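Side-chain contacts in malonyl CoA-acyl carrier protein transacylase (Synechocystis sp. PCC 6803 substr. Kazusa, PDB 4RR5), which catalyses the transfer of the malonyl group from malonyl-CoA to holo-acyl carrier protein, a step in fatty acid biosynthesis: residues A68-L73 / D288-L293; A118-G123 / S190-P195. All coordinates share one frame; numbering follows the deposited sequence.

Contact 1. Residues A68-L73 / D288-L293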
loop_
_atom_site.group_PDB
_atom_site.type_symbol
_atom_site.label_atom_id
_atom_site.label_comp_id
_atom_site.label_asym_id
_atom_site.label_seq_id
_atom_site.Cartn_x
_atom_site.Cartn_y
_atom_site.Cartn_z
ATOM N N ALA A 68 -8.751 7.591 0.929
ATOM C CA ALA A 68 -9.021 8.793 1.730
ATOM C C ALA A 68 -10.527 9.080 1.804
ATOM O O ALA A 68 -11.031 9.479 2.843
ATOM C CB ALA A 68 -8.286 9.989 1.171
ATOM N N ILE A 69 -11.251 8.851 0.715
ATOM C CA ILE A 69 -12.700 9.035 0.733
ATOM C C ILE A 69 -13.355 8.033 1.678
ATOM O O ILE A 69 -14.178 8.402 2.509
ATOM C CB ILE A 69 -13.308 8.918 -0.691
ATOM C CG1 ILE A 69 -13.101 10.231 -1.452
ATOM C CG2 ILE A 69 -14.800 8.558 -0.641
ATOM C CD1 ILE A 69 -13.282 10.115 -2.913
ATOM N N LEU A 70 -12.973 6.768 1.575
ATOM C CA LEU A 70 -13.487 5.748 2.488
ATOM C C LEU A 70 -13.194 6.062 3.960
ATOM O O LEU A 70 -14.066 5.887 4.823
ATOM C CB LEU A 70 -12.916 4.381 2.120
ATOM C CG LEU A 70 -13.608 3.789 0.900
ATOM C CD1 LEU A 70 -12.836 2.575 0.400
ATOM C CD2 LEU A 70 -15.071 3.450 1.226
ATOM N N ALA A 71 -11.984 6.544 4.249
ATOM C CA ALA A 71 -11.632 6.915 5.613
ATOM C C ALA A 71 -12.552 8.008 6.159
ATOM O O ALA A 71 -12.991 7.957 7.314
ATOM C CB ALA A 71 -10.189 7.370 5.675
ATOM N N ASP A 72 -12.834 9.008 5.336
ATOM C CA ASP A 72 -13.685 10.097 5.780
ATOM C C ASP A 72 -15.137 9.648 5.889
ATOM O O ASP A 72 -15.870 10.124 6.749
ATOM C CB ASP A 72 -13.564 11.281 4.842
ATOM C CG ASP A 72 -12.213 11.925 4.924
ATOM O OD1 ASP A 72 -11.494 11.657 5.903
ATOM O OD2 ASP A 72 -11.864 12.702 4.025
ATOM N N LEU A 73 -15.554 8.731 5.022
ATOM C CA LEU A 73 -16.906 8.190 5.099
ATOM C C LEU A 73 -17.103 7.411 6.403
ATOM O O LEU A 73 -18.130 7.553 7.064
ATOM C CB LEU A 73 -17.203 7.309 3.890
ATOM C CG LEU A 73 -17.415 8.120 2.612
ATOM C CD1 LEU A 73 -17.564 7.193 1.424
ATOM C CD2 LEU A 73 -18.619 9.034 2.767
ATOM N N ASP A 288 -21.978 -0.314 -0.079
ATOM C CA ASP A 288 -22.715 -1.415 0.540
ATOM C C ASP A 288 -22.066 -1.902 1.834
ATOM O O ASP A 288 -22.766 -2.264 2.782
ATOM C CB ASP A 288 -22.857 -2.582 -0.439
ATOM C CG ASP A 288 -24.100 -3.423 -0.164
ATOM O OD1 ASP A 288 -24.500 -3.546 1.025
ATOM O OD2 ASP A 288 -24.685 -3.940 -1.142
ATOM N N ASP A 289 -20.735 -1.906 1.870
ATOM C CA ASP A 289 -19.996 -2.246 3.080
ATOM C C ASP A 289 -20.261 -1.219 4.162
ATOM O O ASP A 289 -20.464 -1.560 5.322
ATOM C CB ASP A 289 -18.483 -2.312 2.817
ATOM C CG ASP A 289 -18.126 -3.237 1.684
ATOM O OD1 ASP A 289 -18.730 -4.320 1.605
ATOM O OD2 ASP A 289 -17.244 -2.879 0.874
ATOM N N LEU A 290 -20.217 0.051 3.779
ATOM C CA LEU A 290 -20.359 1.135 4.741
ATOM C C LEU A 290 -21.711 1.079 5.430
ATOM O O LEU A 290 -21.837 1.364 6.628
ATOM C CB LEU A 290 -20.190 2.487 4.049
ATOM C CG LEU A 290 -18.769 2.973 3.779
ATOM C CD1 LEU A 290 -18.789 4.116 2.766
ATOM C CD2 LEU A 290 -18.105 3.398 5.087
ATOM N N ASN A 291 -22.723 0.706 4.652
ATOM C CA ASN A 291 -24.100 0.775 5.110
ATOM C C ASN A 291 -24.450 -0.295 6.140
ATOM O O ASN A 291 -25.397 -0.128 6.904
ATOM C CB ASN A 291 -25.038 0.694 3.904
ATOM C CG ASN A 291 -24.893 1.889 2.986
ATOM O OD1 ASN A 291 -24.358 2.931 3.390
ATOM N ND2 ASN A 291 -25.381 1.756 1.749
ATOM N N SER A 292 -23.667 -1.375 6.165
ATOM C CA SER A 292 -23.863 -2.477 7.104
ATOM C C SER A 292 -23.187 -2.182 8.422
ATOM O O SER A 292 -23.125 -3.035 9.302
ATOM C CB SER A 292 -23.312 -3.773 6.533
ATOM O OG SER A 292 -23.684 -3.921 5.176
ATOM N N LEU A 293 -22.676 -0.964 8.534
ATOM C CA LEU A 293 -21.947 -0.519 9.702
ATOM C C LEU A 293 -20.663 -1.330 9.862
ATOM O O LEU A 293 -19.633 -1.011 9.253
ATOM C CB LEU A 293 -22.827 -0.606 10.958
ATOM C CG LEU A 293 -23.453 0.738 11.350
ATOM C CD1 LEU A 293 -24.302 1.310 10.205
ATOM C CD2 LEU A 293 -24.257 0.636 12.645
#
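Leu-73 and Leu-290 face each other from two helices whose backbones stand well apart, their CA atoms 7.9 Å from one another. The gap is bridged by leucine side chains alone, a compact illustration of how one methyl group can serve two side chains of a neighbouring helix. Leu-290 lays CD1 against Leu-73, 3.6 Å from Leu-73 CD1 and 3.7 Å from Leu-73 CB; the two side chains run roughly perpendicular. In a direction well turned from these, the same methyl also meets Leu-70, a turn earlier, with Leu-290 CD1 at 4.1 Å from Leu-70 CD2. CG of Leu-290 sits beside its backbone N (chi1 -81°), directing the branch across the gap. No hydrogen bond joins the segments. Behind Leu-290 the chain end is tied back on itself: Ser-292 OG donates to Asp-288 O at 3.1 Å, in the carbonyl plane. Asp-289 OD2 accepts a bond from the backbone N of Gly-285, before the helix. Leu-73 also touches Thr-24, and Ile-69 packs on helix 25-38. Helix 56-76 precedes strand 83-86 and helix 287-291 follows strand 280-284, the outermost strands of the parallel sheet.

Contact 2. Residues A118-G123 / S190-P195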
loop_
_atom_site.group_PDB
_atom_site.type_symbol
_atom_site.label_atom_id
_atom_site.label_comp_id
_atom_site.label_asym_id
_atom_site.label_seq_id
_atom_site.Cartn_x
_atom_site.Cartn_y
_atom_site.Cartn_z
ATOM N N ALA A 118 6.865 4.901 -12.177
ATOM C CA ALA A 118 6.455 4.598 -13.548
ATOM C C ALA A 118 7.597 4.808 -14.550
ATOM O O ALA A 118 7.722 4.059 -15.507
ATOM C CB ALA A 118 5.252 5.444 -13.942
ATOM N N SER A 119 8.421 5.827 -14.315
ATOM C CA SER A 119 9.556 6.130 -15.182
ATOM C C SER A 119 10.792 5.349 -14.776
ATOM O O SER A 119 11.784 5.316 -15.503
ATOM C CB SER A 119 9.882 7.619 -15.151
ATOM O OG SER A 119 8.746 8.388 -15.474
ATOM N N ALA A 120 10.735 4.732 -13.603
ATOM C CA ALA A 120 11.881 4.000 -13.084
ATOM C C ALA A 120 11.755 2.542 -13.435
ATOM O O ALA A 120 11.828 1.678 -12.560
ATOM C CB ALA A 120 12.000 4.168 -11.580
ATOM N N SER A 121 11.565 2.267 -14.716
ATOM C CA SER A 121 11.372 0.897 -15.132
ATOM C C SER A 121 12.678 0.280 -15.627
ATOM O O SER A 121 13.754 0.885 -15.520
ATOM C CB SER A 121 10.290 0.818 -16.201
ATOM O OG SER A 121 9.637 -0.439 -16.151
ATOM N N GLY A 122 12.572 -0.936 -16.158
ATOM C CA GLY A 122 13.731 -1.747 -16.471
ATOM C C GLY A 122 13.606 -3.140 -15.875
ATOM O O GLY A 122 13.651 -4.131 -16.602
ATOM N N GLY A 123 13.434 -3.222 -14.557
ATOM C CA GLY A 123 13.419 -4.504 -13.868
ATOM C C GLY A 123 12.036 -5.092 -13.655
ATOM O O GLY A 123 11.090 -4.745 -14.367
ATOM N N SER A 190 17.047 -1.514 -3.967
ATOM C CA SER A 190 18.037 -0.463 -4.167
ATOM C C SER A 190 18.055 0.040 -5.608
ATOM O O SER A 190 18.618 1.086 -5.876
ATOM C CB SER A 190 19.429 -0.949 -3.764
ATOM O OG SER A 190 19.846 -2.006 -4.617
ATOM N N PHE A 191 17.417 -0.666 -6.535
ATOM C CA PHE A 191 17.282 -0.129 -7.890
ATOM C C PHE A 191 16.495 1.175 -7.910
ATOM O O PHE A 191 16.641 1.977 -8.828
ATOM C CB PHE A 191 16.632 -1.154 -8.829
ATOM C CG PHE A 191 17.560 -2.262 -9.232
ATOM C CD1 PHE A 191 18.619 -2.016 -10.082
ATOM C CD2 PHE A 191 17.396 -3.541 -8.737
ATOM C CE1 PHE A 191 19.488 -3.027 -10.443
ATOM C CE2 PHE A 191 18.261 -4.559 -9.098
ATOM C CZ PHE A 191 19.309 -4.299 -9.950
ATOM N N MET A 192 15.674 1.405 -6.895
ATOM C CA MET A 192 14.884 2.638 -6.841
ATOM C C MET A 192 15.689 3.813 -6.294
ATOM O O MET A 192 15.157 4.916 -6.180
ATOM C CB MET A 192 13.620 2.457 -5.982
ATOM C CG MET A 192 12.555 1.526 -6.549
ATOM S SD MET A 192 12.029 1.974 -8.207
ATOM C CE MET A 192 12.950 0.766 -9.143
ATOM N N ALA A 193 16.963 3.574 -5.974
ATOM C CA ALA A 193 17.809 4.573 -5.319
ATOM C C ALA A 193 17.745 5.954 -5.973
ATOM O O ALA A 193 17.251 6.895 -5.356
ATOM C CB ALA A 193 19.258 4.085 -5.263
ATOM N N GLN A 194 18.233 6.090 -7.204
ATOM C CA GLN A 194 18.283 7.411 -7.831
ATOM C C GLN A 194 16.887 8.005 -8.001
ATOM O O GLN A 194 16.683 9.171 -7.679
ATOM C CB GLN A 194 19.002 7.364 -9.179
ATOM C CG GLN A 194 20.131 6.367 -9.233
ATOM C CD GLN A 194 21.019 6.588 -10.440
ATOM O OE1 GLN A 194 20.779 7.505 -11.230
ATOM N NE2 GLN A 194 22.048 5.749 -10.596
ATOM N N PRO A 195 15.921 7.214 -8.504
ATOM C CA PRO A 195 14.530 7.672 -8.427
ATOM C C PRO A 195 14.069 8.036 -7.010
ATOM O O PRO A 195 13.469 9.087 -6.817
ATOM C CB PRO A 195 13.759 6.463 -8.951
ATOM C CG PRO A 195 14.679 5.877 -9.961
ATOM C CD PRO A 195 16.040 6.016 -9.360
#
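Ala-120 is met twice by the segment 190-195, first by Met-192 and then, almost a helical turn later, by Pro-195. The segment opens in a short 3-10 turn, in which Ser-190 O accepts the backbone N of Ala-193 at 3.0 Å. Phe-191 turns its CB toward 118-123, but its ring packs instead against Thr-162 and Ala-186. Met-192 makes the first real contact. Bends at chi2 (-55°) and chi3 (102°) fold its thioether back, so that the sulfur lies alongside the alanine methyl, Met-192 SD to Ala-120 CB 4.0 Å, while the terminal methyl approaches the carbonyl, Met-192 CE to Ala-120 O 3.7 Å. This buried side chain also lies about 6 Å, between nearest atoms, from that of His-188, which is probably an active-site residue. Ala-120 itself is the centre of an inverse gamma turn, which follows helix 103-119 and leads toward strand 124-129. In the FabD fold such a connection carries the chain from the larger, hydrolase-like subdomain into the small ferredoxin-like one, and 190-195 lies where the chain has come back. With Ala-193 helix 193-204 begins, and Pro-195 falls in its first turn, where a residue lacking a backbone N-H is readily accommodated. The CB-CG side of its ring rests on the alanine methyl, Pro-195 CG being 3.6 Å and Pro-195 CB 3.9 Å from Ala-120 CB.

In the fold
From the N terminus the chain lays down strand 3-7 at the interior of the parallel sheet and soon reaches helix 56-76, which supplies the first half of contact 1. After strand 83-86 and helix 103-119 it enters contact 2, whose 66-residue loop takes in most of the mixed sheet and closes at the start of helix 193-204. Only at the C terminus, after strand 280-284, does 288-293 complete contact 1, so the smaller loop lies wholly within the larger one. The two centres are 35 Å apart, on opposite sides of the chain's centre: contact 1 lies within the large subdomain, joining the C-terminal helix to helix 56-76, whereas contact 2 joins the outgoing and returning connections between subdomains.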